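Local coordinates for protein beta-fructofuranosidase (Bifidobacterium adolescentis, PDB 6NOB) that belongs to glycoside hydrolase family 32 and probably acts as a beta-fructofuranosidase, removing terminal fructose units from sucrose and related sugars, at residues A[287-292]-A[377-382]; A[294-299]-A[364-369]; A[341-346]-A[360-365]; A[370-375]-A[391-396]. One frame throughout, in Å; residues are numbered along the deposited sequence.

Interaction 1 (A[287-292]-A[377-382]); sequences YMVTAT and PDLFQV
Val289 packs on Leu379 and Pro377 where the axes of segments 287-292 and 377-382 come within 6.4 Å, their N-to-C directions at 151°. No hydrogen bond crosses between the two segments. The contact is apolar throughout. Val289 has its two branches on different partners. CG1 touches Leu379 CB at 3.6 Å and has Leu379 CD2 nearby at 3.8 Å. CG2 comes 4.0 Å from Pro377 CB and also lies against the backbone of Asp378. The side chains of Val289 and Leu379 cross at about a right angle. Leu379 CB meets the valine methyl directly; with CG anti to the backbone N (chi1 -173°), CD2 lies beside the same methyl. The second group of contacts is made by the proline ring. Ala291 CB meets Pro377 CD at 3.6 Å, and Pro377 CG lies 3.8 Å from Thr290 C, over the peptide leading to Ala291. Polar groups find their partners in other parts of the fold. Thr290 OG1 bonds Thr342 OG1, and Asp378 OD2 bonds Ser440 OG. The contact joins faces of two neighbouring sheets, probably adjacent blades of the family 32 propeller. Strand 285-295 runs between 268-273 and 337-347, while 377-382 pairs with 385-396.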
loop_
_atom_site.group_PDB
_atom_site.type_symbol
_atom_site.label_atom_id
_atom_site.label_comp_id
_atom_site.label_asym_id
_atom_site.label_seq_id
_atom_site.Cartn_x
_atom_site.Cartn_y
_atom_site.Cartn_z
ATOM N N TYR A 287 1.679 -10.434 -19.828
ATOM C CA TYR A 287 0.795 -11.241 -19.002
ATOM C C TYR A 287 0.256 -10.431 -17.831
ATOM O O TYR A 287 0.984 -9.646 -17.215
ATOM C CB TYR A 287 1.516 -12.501 -18.514
ATOM C CG TYR A 287 1.653 -13.521 -19.618
ATOM C CD1 TYR A 287 2.693 -13.440 -20.537
ATOM C CD2 TYR A 287 0.719 -14.541 -19.768
ATOM C CE1 TYR A 287 2.814 -14.363 -21.563
ATOM C CE2 TYR A 287 0.830 -15.468 -20.789
ATOM C CZ TYR A 287 1.879 -15.373 -21.684
ATOM O OH TYR A 287 1.996 -16.291 -22.703
ATOM N N MET A 288 -1.029 -10.634 -17.538
ATOM C CA MET A 288 -1.759 -9.884 -16.523
ATOM C C MET A 288 -2.433 -10.868 -15.579
ATOM O O MET A 288 -3.182 -11.747 -16.025
ATOM C CB MET A 288 -2.799 -8.959 -17.174
ATOM C CG MET A 288 -3.806 -8.328 -16.211
ATOM S SD MET A 288 -5.284 -7.672 -17.033
ATOM C CE MET A 288 -4.600 -6.372 -18.059
ATOM N N VAL A 289 -2.168 -10.732 -14.284
ATOM C CA VAL A 289 -2.890 -11.483 -13.264
ATOM C C VAL A 289 -3.958 -10.578 -12.671
ATOM O O VAL A 289 -3.752 -9.367 -12.511
ATOM C CB VAL A 289 -1.950 -12.023 -12.167
ATOM C CG1 VAL A 289 -1.040 -13.095 -12.732
ATOM C CG2 VAL A 289 -1.137 -10.900 -11.549
ATOM N N THR A 290 -5.112 -11.160 -12.366
ATOM C CA THR A 290 -6.193 -10.456 -11.701
ATOM C C THR A 290 -6.669 -11.301 -10.529
ATOM O O THR A 290 -6.522 -12.525 -10.520
ATOM C CB THR A 290 -7.358 -10.157 -12.662
ATOM O OG1 THR A 290 -7.540 -11.259 -13.560
ATOM C CG2 THR A 290 -7.067 -8.906 -13.475
ATOM N N ALA A 291 -7.232 -10.630 -9.529
ATOM C CA ALA A 291 -7.682 -11.275 -8.304
ATOM C C ALA A 291 -9.184 -11.529 -8.386
ATOM O O ALA A 291 -9.965 -10.591 -8.573
ATOM C CB ALA A 291 -7.347 -10.414 -7.088
ATOM N N THR A 292 -9.582 -12.790 -8.244
ATOM C CA THR A 292 -10.993 -13.163 -8.247
ATOM C C THR A 292 -11.145 -14.497 -7.521
ATOM O O THR A 292 -10.242 -14.945 -6.809
ATOM C CB THR A 292 -11.545 -13.230 -9.675
ATOM O OG1 THR A 292 -12.961 -13.443 -9.626
ATOM C CG2 THR A 292 -10.895 -14.364 -10.452
ATOM N N PRO A 377 -2.937 -9.123 -6.549
ATOM C CA PRO A 377 -2.038 -10.201 -6.962
ATOM C C PRO A 377 -0.796 -9.651 -7.652
ATOM O O PRO A 377 -0.709 -8.474 -8.004
ATOM C CB PRO A 377 -2.897 -11.007 -7.936
ATOM C CG PRO A 377 -3.751 -9.965 -8.585
ATOM C CD PRO A 377 -4.038 -8.934 -7.510
ATOM N N ASP A 378 0.170 -10.542 -7.847
ATOM C CA ASP A 378 1.404 -10.203 -8.538
ATOM C C ASP A 378 2.057 -11.497 -8.993
ATOM O O ASP A 378 2.014 -12.504 -8.280
ATOM C CB ASP A 378 2.356 -9.403 -7.639
ATOM C CG ASP A 378 3.310 -8.523 -8.432
ATOM O OD1 ASP A 378 3.481 -8.770 -9.645
ATOM O OD2 ASP A 378 3.885 -7.582 -7.843
ATOM N N LEU A 379 2.641 -11.467 -10.187
ATOM C CA LEU A 379 3.312 -12.629 -10.757
ATOM C C LEU A 379 4.589 -12.151 -11.424
ATOM O O LEU A 379 4.539 -11.318 -12.334
ATOM C CB LEU A 379 2.413 -13.357 -11.761
ATOM C CG LEU A 379 2.927 -14.690 -12.307
ATOM C CD1 LEU A 379 2.951 -15.748 -11.213
ATOM C CD2 LEU A 379 2.075 -15.140 -13.480
ATOM N N PHE A 380 5.726 -12.662 -10.964
ATOM C CA PHE A 380 7.014 -12.238 -11.488
ATOM C C PHE A 380 8.010 -13.372 -11.307
ATOM O O PHE A 380 7.712 -14.399 -10.691
ATOM C CB PHE A 380 7.503 -10.963 -10.795
ATOM C CG PHE A 380 7.558 -11.074 -9.297
ATOM C CD1 PHE A 380 8.700 -11.539 -8.663
ATOM C CD2 PHE A 380 6.462 -10.723 -8.522
ATOM C CE1 PHE A 380 8.749 -11.649 -7.283
ATOM C CE2 PHE A 380 6.505 -10.829 -7.142
ATOM C CZ PHE A 380 7.650 -11.293 -6.521
ATOM N N GLN A 381 9.210 -13.170 -11.850
ATOM C CA GLN A 381 10.300 -14.123 -11.720
ATOM C C GLN A 381 11.520 -13.423 -11.143
ATOM O O GLN A 381 11.841 -12.295 -11.531
ATOM C CB GLN A 381 10.642 -14.762 -13.065
ATOM C CG GLN A 381 9.611 -15.779 -13.508
ATOM C CD GLN A 381 9.789 -16.218 -14.939
ATOM O OE1 GLN A 381 10.589 -15.648 -15.682
ATOM N NE2 GLN A 381 9.039 -17.235 -15.340
ATOM N N VAL A 382 12.191 -14.092 -10.210
ATOM C CA VAL A 382 13.399 -13.556 -9.593
ATOM C C VAL A 382 14.309 -14.722 -9.225
ATOM O O VAL A 382 13.844 -15.768 -8.761
ATOM C CB VAL A 382 13.059 -12.664 -8.376
ATOM C CG1 VAL A 382 12.578 -13.494 -7.193
ATOM C CG2 VAL A 382 14.254 -11.816 -7.990
#

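Interaction 2 (A[294-299]-A[364-369]); sequences LPVSEF and ADFGHQ
A T-shaped aromatic pair, Phe366 edge-on to the face of Phe299, joins the loop after the 3-10 turn 296-298, beyond strand 285-295, to the loop after strand 357-365. The ring centroids are 5.1 Å apart and the planes stand at 76°. Phe366 CE1 comes closest, 3.5 Å from Phe299 CG and off-centre toward the rim of that ring. Phe366 CZ follows, 3.7 Å from Phe299 CB. Phe299 holds CG anti to its carbonyl carbon (chi1 -54°), and the far end of its ring reaches Ala364, with CZ 3.7 Å from Ala364 CB. Both segments leave one sheet of the probable family 32 propeller, and the pair covers Val338 on strand 337-347. Replacing Phe299 with an alanine would probably leave the edge of Phe366 without its aromatic face and open a gap beside the Ala364 methyl. Val296 CG1 adds an apolar touch, 4.0 Å from Phe366 CE2, and a van der Waals approach to Gln369 NE2 at 3.9 Å. Farther along the loop, His368 ND1 donates to Asp365 OD2 at 3.0 Å. The bond lies close to the imidazole plane and meets the carboxylate on its syn side, 30° out of plane. Asp365 OD2 also bonds Tyr408 OH.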
loop_
_atom_site.group_PDB
_atom_site.type_symbol
_atom_site.label_atom_id
_atom_site.label_comp_id
_atom_site.label_asym_id
_atom_site.label_seq_id
_atom_site.Cartn_x
_atom_site.Cartn_y
_atom_site.Cartn_z
ATOM N N LEU A 294 -13.096 -18.571 -8.281
ATOM C CA LEU A 294 -13.691 -19.428 -9.293
ATOM C C LEU A 294 -14.413 -20.588 -8.632
ATOM O O LEU A 294 -14.087 -20.966 -7.501
ATOM C CB LEU A 294 -12.623 -19.960 -10.263
ATOM C CG LEU A 294 -12.008 -18.917 -11.204
ATOM C CD1 LEU A 294 -10.839 -19.499 -11.990
ATOM C CD2 LEU A 294 -13.064 -18.355 -12.145
ATOM N N PRO A 295 -15.414 -21.165 -9.299
ATOM C CA PRO A 295 -16.092 -22.338 -8.735
ATOM C C PRO A 295 -15.125 -23.501 -8.582
ATOM O O PRO A 295 -14.348 -23.806 -9.490
ATOM C CB PRO A 295 -17.193 -22.649 -9.759
ATOM C CG PRO A 295 -17.348 -21.407 -10.567
ATOM C CD PRO A 295 -16.011 -20.737 -10.576
ATOM N N VAL A 296 -15.182 -24.158 -7.421
ATOM C CA VAL A 296 -14.317 -25.307 -7.182
ATOM C C VAL A 296 -14.620 -26.436 -8.156
ATOM O O VAL A 296 -13.774 -27.313 -8.366
ATOM C CB VAL A 296 -14.437 -25.787 -5.719
ATOM C CG1 VAL A 296 -14.075 -24.660 -4.760
ATOM C CG2 VAL A 296 -15.835 -26.317 -5.436
ATOM N N SER A 297 -15.807 -26.431 -8.770
ATOM C CA SER A 297 -16.141 -27.421 -9.786
ATOM C C SER A 297 -15.285 -27.292 -11.040
ATOM O O SER A 297 -15.287 -28.210 -11.866
ATOM C CB SER A 297 -17.623 -27.313 -10.153
ATOM O OG SER A 297 -17.956 -25.993 -10.547
ATOM N N GLU A 298 -14.559 -26.186 -11.203
ATOM C CA GLU A 298 -13.593 -26.051 -12.285
ATOM C C GLU A 298 -12.282 -26.770 -11.995
ATOM O O GLU A 298 -11.353 -26.686 -12.806
ATOM C CB GLU A 298 -13.312 -24.569 -12.564
ATOM C CG GLU A 298 -14.497 -23.802 -13.133
ATOM C CD GLU A 298 -14.100 -22.451 -13.705
ATOM O OE1 GLU A 298 -14.997 -21.698 -14.143
ATOM O OE2 GLU A 298 -12.890 -22.141 -13.721
ATOM N N PHE A 299 -12.184 -27.464 -10.864
ATOM C CA PHE A 299 -10.975 -28.165 -10.468
ATOM C C PHE A 299 -11.333 -29.588 -10.059
ATOM O O PHE A 299 -12.492 -29.899 -9.772
ATOM C CB PHE A 299 -10.259 -27.445 -9.313
ATOM C CG PHE A 299 -9.958 -25.998 -9.592
ATOM C CD1 PHE A 299 -10.893 -25.014 -9.308
ATOM C CD2 PHE A 299 -8.741 -25.621 -10.135
ATOM C CE1 PHE A 299 -10.620 -23.680 -9.563
ATOM C CE2 PHE A 299 -8.462 -24.288 -10.392
ATOM C CZ PHE A 299 -9.406 -23.318 -10.105
ATOM N N ALA A 364 -4.615 -21.206 -7.919
ATOM C CA ALA A 364 -5.768 -21.259 -7.033
ATOM C C ALA A 364 -5.297 -21.780 -5.684
ATOM O O ALA A 364 -4.551 -22.763 -5.625
ATOM C CB ALA A 364 -6.880 -22.151 -7.600
ATOM N N ASP A 365 -5.717 -21.120 -4.607
ATOM C CA ASP A 365 -5.268 -21.461 -3.258
ATOM C C ASP A 365 -6.331 -22.341 -2.607
ATOM O O ASP A 365 -7.229 -21.856 -1.919
ATOM C CB ASP A 365 -5.002 -20.203 -2.438
ATOM C CG ASP A 365 -4.193 -20.481 -1.181
ATOM O OD1 ASP A 365 -4.154 -21.649 -0.735
ATOM O OD2 ASP A 365 -3.604 -19.528 -0.629
ATOM N N PHE A 366 -6.220 -23.654 -2.821
ATOM C CA PHE A 366 -7.147 -24.581 -2.185
ATOM C C PHE A 366 -6.802 -24.833 -0.725
ATOM O O PHE A 366 -7.685 -25.219 0.048
ATOM C CB PHE A 366 -7.193 -25.904 -2.949
ATOM C CG PHE A 366 -8.271 -25.951 -3.989
ATOM C CD1 PHE A 366 -8.049 -25.440 -5.259
ATOM C CD2 PHE A 366 -9.517 -26.484 -3.693
ATOM C CE1 PHE A 366 -9.045 -25.470 -6.218
ATOM C CE2 PHE A 366 -10.517 -26.518 -4.646
ATOM C CZ PHE A 366 -10.280 -26.012 -5.910
ATOM N N GLY A 367 -5.545 -24.619 -0.329
ATOM C CA GLY A 367 -5.215 -24.669 1.083
ATOM C C GLY A 367 -5.965 -23.628 1.889
ATOM O O GLY A 367 -6.249 -23.837 3.071
ATOM N N HIS A 368 -6.308 -22.507 1.264
ATOM C CA HIS A 368 -7.063 -21.434 1.898
ATOM C C HIS A 368 -8.351 -21.156 1.133
ATOM O O HIS A 368 -8.736 -20.004 0.918
ATOM C CB HIS A 368 -6.212 -20.173 2.016
ATOM C CG HIS A 368 -4.958 -20.371 2.807
ATOM N ND1 HIS A 368 -3.712 -20.452 2.221
ATOM C CD2 HIS A 368 -4.758 -20.523 4.138
ATOM C CE1 HIS A 368 -2.799 -20.636 3.158
ATOM N NE2 HIS A 368 -3.407 -20.683 4.330
ATOM N N GLN A 369 -9.042 -22.221 0.722
ATOM C CA GLN A 369 -10.237 -22.064 -0.097
ATOM C C GLN A 369 -11.399 -21.436 0.659
ATOM O O GLN A 369 -12.352 -20.979 0.017
ATOM C CB GLN A 369 -10.656 -23.417 -0.670
ATOM C CG GLN A 369 -11.337 -24.334 0.311
ATOM C CD GLN A 369 -12.084 -25.449 -0.387
ATOM O OE1 GLN A 369 -11.652 -26.603 -0.378
ATOM N NE2 GLN A 369 -13.208 -25.108 -1.005
#

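Interaction 3 (A[341-346]-A[360-365]); sequences MTLFSA and GPVLAD
Met341 and Leu343 hold Val362 between them on the tightly packed side of this antiparallel hairpin. Val362 CG1 touches Met341 CB at 3.9 Å, and Val362 CB sits 4.0 Å from Leu343 CB. With CG1 turned between its backbone N and carbonyl carbon (chi1 69°), Val362 brings that methyl to Met341 and leaves CG2 on the Leu343 side. Three backbone bonds tie the strands. Met341 N donates to Leu363 O at 2.8 Å, Val362 N to Met341 O at 2.9 Å and Leu343 N to Gly360 O at 2.9 Å. Met341 O also takes a CA-H contact from Pro361 CA at 3.3 Å. The face of Thr342 and Pro361 is looser. These two form a non-hydrogen-bonded pair with CA atoms 4.2 Å apart, but their side chains hardly meet, and Pro361 is partly exposed to solvent. Gly360 has a positive phi of 90°, where a side chain would strike the preceding carbonyl. The chain turns a corner at Val362. Strand 337-347 lies in its sheet between 285-295 and 357-365; Leu343 rests on Val289 of the former, and Tyr374 of strand 374-375 covers Met341 and Leu363.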
loop_
_atom_site.group_PDB
_atom_site.type_symbol
_atom_site.label_atom_id
_atom_site.label_comp_id
_atom_site.label_asym_id
_atom_site.label_seq_id
_atom_site.Cartn_x
_atom_site.Cartn_y
_atom_site.Cartn_z
ATOM N N MET A 341 -6.079 -16.617 -9.133
ATOM C CA MET A 341 -5.423 -15.582 -9.928
ATOM C C MET A 341 -5.692 -15.895 -11.391
ATOM O O MET A 341 -5.056 -16.777 -11.976
ATOM C CB MET A 341 -3.928 -15.533 -9.646
ATOM C CG MET A 341 -3.567 -14.900 -8.332
ATOM S SD MET A 341 -1.792 -14.644 -8.223
ATOM C CE MET A 341 -1.636 -14.307 -6.472
ATOM N N THR A 342 -6.635 -15.175 -11.982
ATOM C CA THR A 342 -6.972 -15.384 -13.380
ATOM C C THR A 342 -5.960 -14.678 -14.272
ATOM O O THR A 342 -5.708 -13.478 -14.115
ATOM C CB THR A 342 -8.390 -14.893 -13.660
ATOM O OG1 THR A 342 -8.650 -13.713 -12.890
ATOM C CG2 THR A 342 -9.398 -15.976 -13.296
ATOM N N LEU A 343 -5.375 -15.431 -15.198
ATOM C CA LEU A 343 -4.293 -14.950 -16.043
ATOM C C LEU A 343 -4.821 -14.543 -17.414
ATOM O O LEU A 343 -5.647 -15.244 -18.007
ATOM C CB LEU A 343 -3.217 -16.027 -16.197
ATOM C CG LEU A 343 -1.906 -15.610 -16.863
ATOM C CD1 LEU A 343 -1.190 -14.558 -16.036
ATOM C CD2 LEU A 343 -1.016 -16.821 -17.079
ATOM N N PHE A 344 -4.338 -13.402 -17.906
ATOM C CA PHE A 344 -4.658 -12.897 -19.233
ATOM C C PHE A 344 -3.371 -12.509 -19.946
ATOM O O PHE A 344 -2.365 -12.179 -19.313
ATOM C CB PHE A 344 -5.587 -11.677 -19.178
ATOM C CG PHE A 344 -6.918 -11.946 -18.537
ATOM C CD1 PHE A 344 -7.063 -11.903 -17.158
ATOM C CD2 PHE A 344 -8.030 -12.221 -19.314
ATOM C CE1 PHE A 344 -8.289 -12.140 -16.570
ATOM C CE2 PHE A 344 -9.258 -12.460 -18.732
ATOM C CZ PHE A 344 -9.389 -12.420 -17.357
ATOM N N SER A 345 -3.407 -12.538 -21.279
ATOM C CA SER A 345 -2.247 -12.148 -22.067
ATOM C C SER A 345 -2.686 -11.367 -23.297
ATOM O O SER A 345 -3.772 -11.584 -23.839
ATOM C CB SER A 345 -1.411 -13.354 -22.512
ATOM O OG SER A 345 -2.156 -14.208 -23.355
ATOM N N ALA A 346 -1.815 -10.462 -23.736
ATOM C CA ALA A 346 -2.047 -9.652 -24.922
ATOM C C ALA A 346 -0.768 -9.567 -25.741
ATOM O O ALA A 346 0.332 -9.511 -25.184
ATOM C CB ALA A 346 -2.522 -8.242 -24.553
ATOM N N GLY A 360 -6.862 -18.783 -18.235
ATOM C CA GLY A 360 -7.193 -19.662 -17.140
ATOM C C GLY A 360 -6.563 -19.198 -15.843
ATOM O O GLY A 360 -5.783 -18.240 -15.812
ATOM N N PRO A 361 -6.902 -19.863 -14.737
ATOM C CA PRO A 361 -6.281 -19.521 -13.446
ATOM C C PRO A 361 -4.858 -20.051 -13.372
ATOM O O PRO A 361 -4.630 -21.263 -13.407
ATOM C CB PRO A 361 -7.195 -20.208 -12.424
ATOM C CG PRO A 361 -7.777 -21.364 -13.172
ATOM C CD PRO A 361 -7.951 -20.887 -14.596
ATOM N N VAL A 362 -3.893 -19.134 -13.271
ATOM C CA VAL A 362 -2.503 -19.547 -13.101
ATOM C C VAL A 362 -2.287 -20.124 -11.707
ATOM O O VAL A 362 -1.381 -20.941 -11.497
ATOM C CB VAL A 362 -1.554 -18.364 -13.384
ATOM C CG1 VAL A 362 -1.668 -17.308 -12.297
ATOM C CG2 VAL A 362 -0.116 -18.842 -13.522
ATOM N N LEU A 363 -3.119 -19.731 -10.743
ATOM C CA LEU A 363 -2.974 -20.171 -9.363
ATOM C C LEU A 363 -4.332 -20.151 -8.676
ATOM O O LEU A 363 -5.105 -19.204 -8.839
ATOM C CB LEU A 363 -1.987 -19.280 -8.595
ATOM C CG LEU A 363 -1.776 -19.621 -7.118
ATOM C CD1 LEU A 363 -1.071 -20.959 -6.981
ATOM C CD2 LEU A 363 -0.994 -18.525 -6.405
ATOM N N ALA A 364 -4.615 -21.206 -7.919
ATOM C CA ALA A 364 -5.768 -21.259 -7.033
ATOM C C ALA A 364 -5.297 -21.780 -5.684
ATOM O O ALA A 364 -4.551 -22.763 -5.625
ATOM C CB ALA A 364 -6.880 -22.151 -7.600
ATOM N N ASP A 365 -5.717 -21.120 -4.607
ATOM C CA ASP A 365 -5.268 -21.461 -3.258
ATOM C C ASP A 365 -6.331 -22.341 -2.607
ATOM O O ASP A 365 -7.229 -21.856 -1.919
ATOM C CB ASP A 365 -5.002 -20.203 -2.438
ATOM C CG ASP A 365 -4.193 -20.481 -1.181
ATOM O OD1 ASP A 365 -4.154 -21.649 -0.735
ATOM O OD2 ASP A 365 -3.604 -19.528 -0.629
#

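Interaction 4 (A[370-375]-A[391-396]); sequences IARTYE and ALMHYR
Met393 folds against Glu375 and Thr373. Its chain bends at chi2 and chi3, curling SD back to 3.6 Å from Glu375 CD and 3.9 Å from Thr373 CG2. Glu375 runs extended beyond CG, with OE1 3.5 Å from Met393 CG. OE2 makes a salt bridge to Arg268, and a bound di(hydroxyethyl)ether lies about 3 Å from the side chain. Glu375 opens a Glu-Cys-Pro sequence, like that of the acid/base glutamate in family 32, and probably lines the active site. An alanine here would probably leave Arg268 without its carboxylate mate and Met393 with one flank uncovered. Arg372 stretches out, CG anti to the backbone N (chi1 175°), and runs beside His394 in the same direction. Its CD is 3.7 Å from His394 ND1, the guanidinium and imidazole planes 77° apart. One water bridges Arg372 NH1 and His394 ND1; Glu231 and Asp266 salt-bridge the guanidinium. Ile370 CD1 meets the Tyr395 ring edge, 3.9 Å from CE1. Tyr374 CE1 touches Leu392 CD2 at 3.7 Å. Four backbone bonds zip 372-375 to 391-393, two of them between Glu375 and Ala391. Strand 374-375 pairs antiparallel with 385-396; Tyr374 rests on strands 337-347 and 357-365 of the next sheet.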
loop_
_atom_site.group_PDB
_atom_site.type_symbol
_atom_site.label_atom_id
_atom_site.label_comp_id
_atom_site.label_asym_id
_atom_site.label_seq_id
_atom_site.Cartn_x
_atom_site.Cartn_y
_atom_site.Cartn_z
ATOM N N ILE A 370 -11.354 -21.395 1.992
ATOM C CA ILE A 370 -12.415 -20.717 2.725
ATOM C C ILE A 370 -12.278 -19.201 2.655
ATOM O O ILE A 370 -13.237 -18.487 2.973
ATOM C CB ILE A 370 -12.467 -21.176 4.192
ATOM C CG1 ILE A 370 -11.139 -20.894 4.898
ATOM C CG2 ILE A 370 -12.812 -22.653 4.277
ATOM C CD1 ILE A 370 -11.165 -21.226 6.375
ATOM N N ALA A 371 -11.118 -18.685 2.250
ATOM C CA ALA A 371 -10.995 -17.252 2.028
ATOM C C ALA A 371 -11.921 -16.823 0.896
ATOM O O ALA A 371 -12.164 -17.574 -0.053
ATOM C CB ALA A 371 -9.548 -16.876 1.704
ATOM N N ARG A 372 -12.450 -15.601 1.007
ATOM C CA ARG A 372 -13.448 -15.139 0.045
ATOM C C ARG A 372 -12.863 -15.035 -1.357
ATOM O O ARG A 372 -13.418 -15.583 -2.316
ATOM C CB ARG A 372 -14.022 -13.789 0.472
ATOM C CG ARG A 372 -14.975 -13.211 -0.565
ATOM C CD ARG A 372 -15.237 -11.735 -0.353
ATOM N NE ARG A 372 -16.133 -11.203 -1.375
ATOM C CZ ARG A 372 -17.452 -11.122 -1.237
ATOM N NH1 ARG A 372 -18.026 -11.537 -0.115
ATOM N NH2 ARG A 372 -18.196 -10.628 -2.217
ATOM N N THR A 373 -11.744 -14.330 -1.495
ATOM C CA THR A 373 -11.184 -14.020 -2.803
ATOM C C THR A 373 -9.794 -13.433 -2.601
ATOM O O THR A 373 -9.378 -13.141 -1.476
ATOM C CB THR A 373 -12.085 -13.049 -3.577
ATOM O OG1 THR A 373 -11.654 -12.964 -4.941
ATOM C CG2 THR A 373 -12.050 -11.664 -2.947
ATOM N N TYR A 374 -9.076 -13.276 -3.708
ATOM C CA TYR A 374 -7.769 -12.644 -3.687
ATOM C C TYR A 374 -7.908 -11.126 -3.735
ATOM O O TYR A 374 -8.924 -10.581 -4.173
ATOM C CB TYR A 374 -6.923 -13.107 -4.874
ATOM C CG TYR A 374 -6.055 -14.315 -4.620
ATOM C CD1 TYR A 374 -5.138 -14.335 -3.575
ATOM C CD2 TYR A 374 -6.137 -15.432 -5.441
ATOM C CE1 TYR A 374 -4.336 -15.442 -3.351
ATOM C CE2 TYR A 374 -5.339 -16.541 -5.225
ATOM C CZ TYR A 374 -4.440 -16.539 -4.182
ATOM O OH TYR A 374 -3.648 -17.644 -3.968
ATOM N N GLU A 375 -6.860 -10.447 -3.279
ATOM C CA GLU A 375 -6.699 -9.017 -3.484
ATOM C C GLU A 375 -5.232 -8.734 -3.777
ATOM O O GLU A 375 -4.344 -9.372 -3.206
ATOM C CB GLU A 375 -7.172 -8.208 -2.265
ATOM C CG GLU A 375 -8.683 -8.000 -2.222
ATOM C CD GLU A 375 -9.112 -6.923 -1.243
ATOM O OE1 GLU A 375 -8.602 -6.912 -0.103
ATOM O OE2 GLU A 375 -9.963 -6.087 -1.615
ATOM N N ALA A 391 -3.180 -11.610 -1.499
ATOM C CA ALA A 391 -3.779 -11.487 -0.179
ATOM C C ALA A 391 -5.097 -12.251 -0.117
ATOM O O ALA A 391 -5.841 -12.323 -1.099
ATOM C CB ALA A 391 -4.010 -10.017 0.177
ATOM N N LEU A 392 -5.386 -12.812 1.056
ATOM C CA LEU A 392 -6.529 -13.698 1.256
ATOM C C LEU A 392 -7.611 -12.967 2.045
ATOM O O LEU A 392 -7.463 -12.737 3.249
ATOM C CB LEU A 392 -6.093 -14.975 1.967
ATOM C CG LEU A 392 -5.074 -15.798 1.179
ATOM C CD1 LEU A 392 -4.427 -16.855 2.059
ATOM C CD2 LEU A 392 -5.735 -16.434 -0.034
ATOM N N MET A 393 -8.703 -12.621 1.367
ATOM C CA MET A 393 -9.764 -11.843 1.993
ATOM C C MET A 393 -10.547 -12.679 2.996
ATOM O O MET A 393 -10.807 -13.865 2.776
ATOM C CB MET A 393 -10.724 -11.303 0.935
ATOM C CG MET A 393 -10.316 -9.986 0.316
ATOM S SD MET A 393 -11.766 -9.010 -0.134
ATOM C CE MET A 393 -12.265 -8.383 1.466
ATOM N N HIS A 394 -10.931 -12.039 4.100
ATOM C CA HIS A 394 -11.862 -12.617 5.069
ATOM C C HIS A 394 -11.341 -13.937 5.630
ATOM O O HIS A 394 -12.095 -14.895 5.822
ATOM C CB HIS A 394 -13.252 -12.798 4.455
ATOM C CG HIS A 394 -13.909 -11.510 4.067
ATOM N ND1 HIS A 394 -15.050 -11.461 3.294
ATOM C CD2 HIS A 394 -13.587 -10.226 4.345
ATOM C CE1 HIS A 394 -15.400 -10.200 3.111
ATOM N NE2 HIS A 394 -14.529 -9.431 3.739
ATOM N N TYR A 395 -10.040 -13.989 5.896
ATOM C CA TYR A 395 -9.419 -15.183 6.446
ATOM C C TYR A 395 -8.419 -14.779 7.515
ATOM O O TYR A 395 -7.560 -13.924 7.277
ATOM C CB TYR A 395 -8.718 -16.004 5.356
ATOM C CG TYR A 395 -7.894 -17.152 5.900
ATOM C CD1 TYR A 395 -8.501 -18.330 6.324
ATOM C CD2 TYR A 395 -6.508 -17.055 5.994
ATOM C CE1 TYR A 395 -7.751 -19.381 6.825
ATOM C CE2 TYR A 395 -5.748 -18.100 6.495
ATOM C CZ TYR A 395 -6.375 -19.260 6.910
ATOM O OH TYR A 395 -5.623 -20.302 7.410
ATOM N N ARG A 396 -8.539 -15.389 8.688
ATOM C CA ARG A 396 -7.530 -15.305 9.730
ATOM C C ARG A 396 -6.802 -16.637 9.795
ATOM O O ARG A 396 -7.428 -17.692 9.681
ATOM C CB ARG A 396 -8.154 -14.978 11.089
ATOM C CG ARG A 396 -8.857 -13.633 11.149
ATOM C CD ARG A 396 -9.449 -13.378 12.527
ATOM N NE ARG A 396 -8.417 -13.114 13.524
ATOM C CZ ARG A 396 -8.665 -12.781 14.787
ATOM N NH1 ARG A 396 -9.916 -12.671 15.216
ATOM N NH2 ARG A 396 -7.661 -12.561 15.623
HETATM O O HOH W 1 -17.113 -13.073 1.998
#

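How the interactions relate
Interactions 1 and 3 are buried core; interactions 2 and 4 are partly exposed. Interaction 3 lies within one sheet and rests on backbone bonds. Interaction 1 packs that sheet on the next without any bond across. Interaction 2 lies where strands 285-295 and 357-365 run out into loops and uses aromatic rings. Interaction 4 belongs to the neighbouring sheet and adds charged side chains, a water bridge, and a bound ether beside Glu375. Strand 285-295 serves interactions 1 and 2, and strand 357-365 serves 2 and 3, which share Ala364 and Asp365. Met288 N and Phe344 O tie interactions 1 and 3. The Thr292 carbonyl meets the Thr373 hydroxyl between 1 and 4. His368 of interaction 2 packs on Leu392 of interaction 4.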